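Local atomic coordinates of cellulosomal scaffoldin (Acetivibrio cellulolyticus, PDB entry 3ZUC), a protein that binds crystalline cellulose through this family 3b carbohydrate-binding module, one piece of the major scaffoldin subunit of the cellulosome. Residues F26-T31 with I89-A94. Residues are numbered along the deposited sequence; the frame is centred on the assembly and turned at random. Where two conformers were deposited one is given.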
loop_
_atom_site.group_PDB
_atom_site.type_symbol
_atom_site.label_atom_id
_atom_site.label_comp_id
_atom_site.label_asym_id
_atom_site.label_seq_id
_atom_site.Cartn_x
_atom_site.Cartn_y
_atom_site.Cartn_z
ATOM N N PHE A 26 1.608 1.527 5.849
ATOM C CA PHE A 26 0.669 0.490 6.196
ATOM C C PHE A 26 1.071 -0.173 7.507
ATOM O O PHE A 26 2.260 -0.350 7.779
ATOM C CB PHE A 26 0.679 -0.631 5.143
ATOM C CG PHE A 26 0.120 -0.267 3.795
ATOM C CD1 PHE A 26 0.881 0.349 2.833
ATOM C CD2 PHE A 26 -1.190 -0.599 3.479
ATOM C CE1 PHE A 26 0.299 0.633 1.562
ATOM C CE2 PHE A 26 -1.738 -0.339 2.246
ATOM C CZ PHE A 26 -1.006 0.270 1.316
ATOM N N ARG A 27 0.085 -0.600 8.286
ATOM C CA ARG A 27 0.317 -1.510 9.403
ATOM C C ARG A 27 -0.562 -2.720 9.179
ATOM O O ARG A 27 -1.778 -2.595 9.028
ATOM C CB ARG A 27 0.030 -0.862 10.760
ATOM C CG ARG A 27 0.313 -1.825 11.927
ATOM C CD ARG A 27 0.504 -1.106 13.238
ATOM N NE ARG A 27 -0.720 -0.460 13.665
ATOM C CZ ARG A 27 -0.775 0.431 14.642
ATOM N NH1 ARG A 27 0.336 0.795 15.274
ATOM N NH2 ARG A 27 -1.937 0.956 14.972
ATOM N N LEU A 28 0.076 -3.878 9.131
ATOM C CA LEU A 28 -0.592 -5.138 8.867
ATOM C C LEU A 28 -0.592 -5.963 10.137
ATOM O O LEU A 28 0.471 -6.193 10.709
ATOM C CB LEU A 28 0.142 -5.912 7.780
ATOM C CG LEU A 28 0.439 -5.137 6.496
ATOM C CD1 LEU A 28 1.172 -6.045 5.517
ATOM C CD2 LEU A 28 -0.800 -4.487 5.883
ATOM N N THR A 29 -1.767 -6.433 10.560
ATOM C CA THR A 29 -1.896 -7.219 11.786
ATOM C C THR A 29 -2.516 -8.561 11.484
ATOM O O THR A 29 -3.553 -8.638 10.826
ATOM C CB THR A 29 -2.762 -6.486 12.829
ATOM O OG1 THR A 29 -2.209 -5.197 13.104
ATOM C CG2 THR A 29 -2.839 -7.273 14.149
ATOM N N ASN A 30 -1.862 -9.618 11.949
ATOM C CA ASN A 30 -2.450 -10.945 11.894
ATOM C C ASN A 30 -3.376 -11.107 13.094
ATOM O O ASN A 30 -2.910 -11.204 14.215
ATOM C CB ASN A 30 -1.348 -12.002 11.906
ATOM C CG ASN A 30 -1.882 -13.400 11.791
ATOM O OD1 ASN A 30 -3.087 -13.642 11.887
ATOM N ND2 ASN A 30 -0.993 -14.343 11.582
ATOM N N THR A 31 -4.686 -11.075 12.850
ATOM C CA THR A 31 -5.667 -11.129 13.928
ATOM C C THR A 31 -6.114 -12.551 14.228
ATOM O O THR A 31 -7.036 -12.764 15.013
ATOM C CB THR A 31 -6.900 -10.280 13.580
ATOM O OG1 THR A 31 -7.530 -10.803 12.409
ATOM C CG2 THR A 31 -6.509 -8.845 13.335
ATOM N N ILE A 89 2.336 -3.355 -3.906
ATOM C CA ILE A 89 3.444 -3.739 -3.051
ATOM C C ILE A 89 3.412 -5.247 -2.856
ATOM O O ILE A 89 2.351 -5.823 -2.604
ATOM C CB ILE A 89 3.357 -3.020 -1.695
ATOM C CG1 ILE A 89 3.476 -1.510 -1.872
ATOM C CG2 ILE A 89 4.406 -3.537 -0.731
ATOM C CD1 ILE A 89 3.148 -0.717 -0.635
ATOM N N ALA A 90 4.589 -5.865 -2.962
ATOM C CA ALA A 90 4.779 -7.296 -2.779
ATOM C C ALA A 90 5.936 -7.543 -1.803
ATOM O O ALA A 90 6.803 -6.689 -1.587
ATOM C CB ALA A 90 5.096 -7.955 -4.111
ATOM N N PHE A 91 5.922 -8.738 -1.240
ATOM C CA PHE A 91 6.923 -9.210 -0.283
ATOM C C PHE A 91 7.625 -10.441 -0.851
ATOM O O PHE A 91 6.972 -11.337 -1.380
ATOM C CB PHE A 91 6.247 -9.665 1.016
ATOM C CG PHE A 91 5.550 -8.563 1.760
ATOM C CD1 PHE A 91 4.223 -8.276 1.506
ATOM C CD2 PHE A 91 6.211 -7.834 2.733
ATOM C CE1 PHE A 91 3.579 -7.278 2.201
ATOM C CE2 PHE A 91 5.568 -6.837 3.432
ATOM C CZ PHE A 91 4.257 -6.558 3.171
ATOM N N SER A 92 8.944 -10.502 -0.709
ATOM C CA SER A 92 9.686 -11.678 -1.107
ATOM C C SER A 92 9.566 -12.795 -0.069
ATOM O O SER A 92 9.126 -12.580 1.056
ATOM C CB SER A 92 11.154 -11.319 -1.251
ATOM O OG SER A 92 11.678 -11.115 0.043
ATOM N N SER A 93 10.016 -13.991 -0.433
ATOM C CA SER A 93 10.007 -15.112 0.498
ATOM C C SER A 93 10.874 -14.871 1.743
ATOM O O SER A 93 10.609 -15.442 2.801
ATOM C CB SER A 93 10.469 -16.381 -0.216
ATOM O OG SER A 93 11.808 -16.241 -0.642
ATOM N N ALA A 94 11.902 -14.034 1.625
ATOM C CA ALA A 94 12.752 -13.715 2.760
ATOM C C ALA A 94 12.050 -12.845 3.807
ATOM O O ALA A 94 12.498 -12.768 4.951
ATOM C CB ALA A 94 14.054 -13.072 2.304
#
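Phe26 and Leu28 on strand 24-30 face Ile89 and Phe91 on strand 83-91 across the interior of the beta-sandwich that makes up this CBM3 module. The two strands belong to different sheets, and their backbones stay well apart: CA of Phe26 lies 10.5 Å from CA of Ile89, and the CA atoms of Leu28 and Phe91 are 12.5 Å apart. No hydrogen bond joins the two segments, which meet through four buried apolar side chains, with Phe26 and Leu28 on one side and Ile89 and Phe91 on the other directed inward. This is how a sandwich core is commonly filled, by apolar side chains that reach in from both layers. At one end, CG1 of Ile89 lies anti to its carbonyl carbon (chi1 -63°), and the extended next step (chi2 169°) turns the terminal methyl CD1 to the ring of Phe26, which it meets obliquely, 3.8 Å from CE1. Phe10 packs edge-to-face with the same Phe26 ring, while Leu43 of strand 42-47 touches Phe26, Leu28 and Ile89 alike. Two residues further along, Leu28 and Phe91 point at each other from the two layers. The far end of the aromatic ring makes this touch, Phe91 CZ resting 3.9 Å from the methyl CD1 of Leu28.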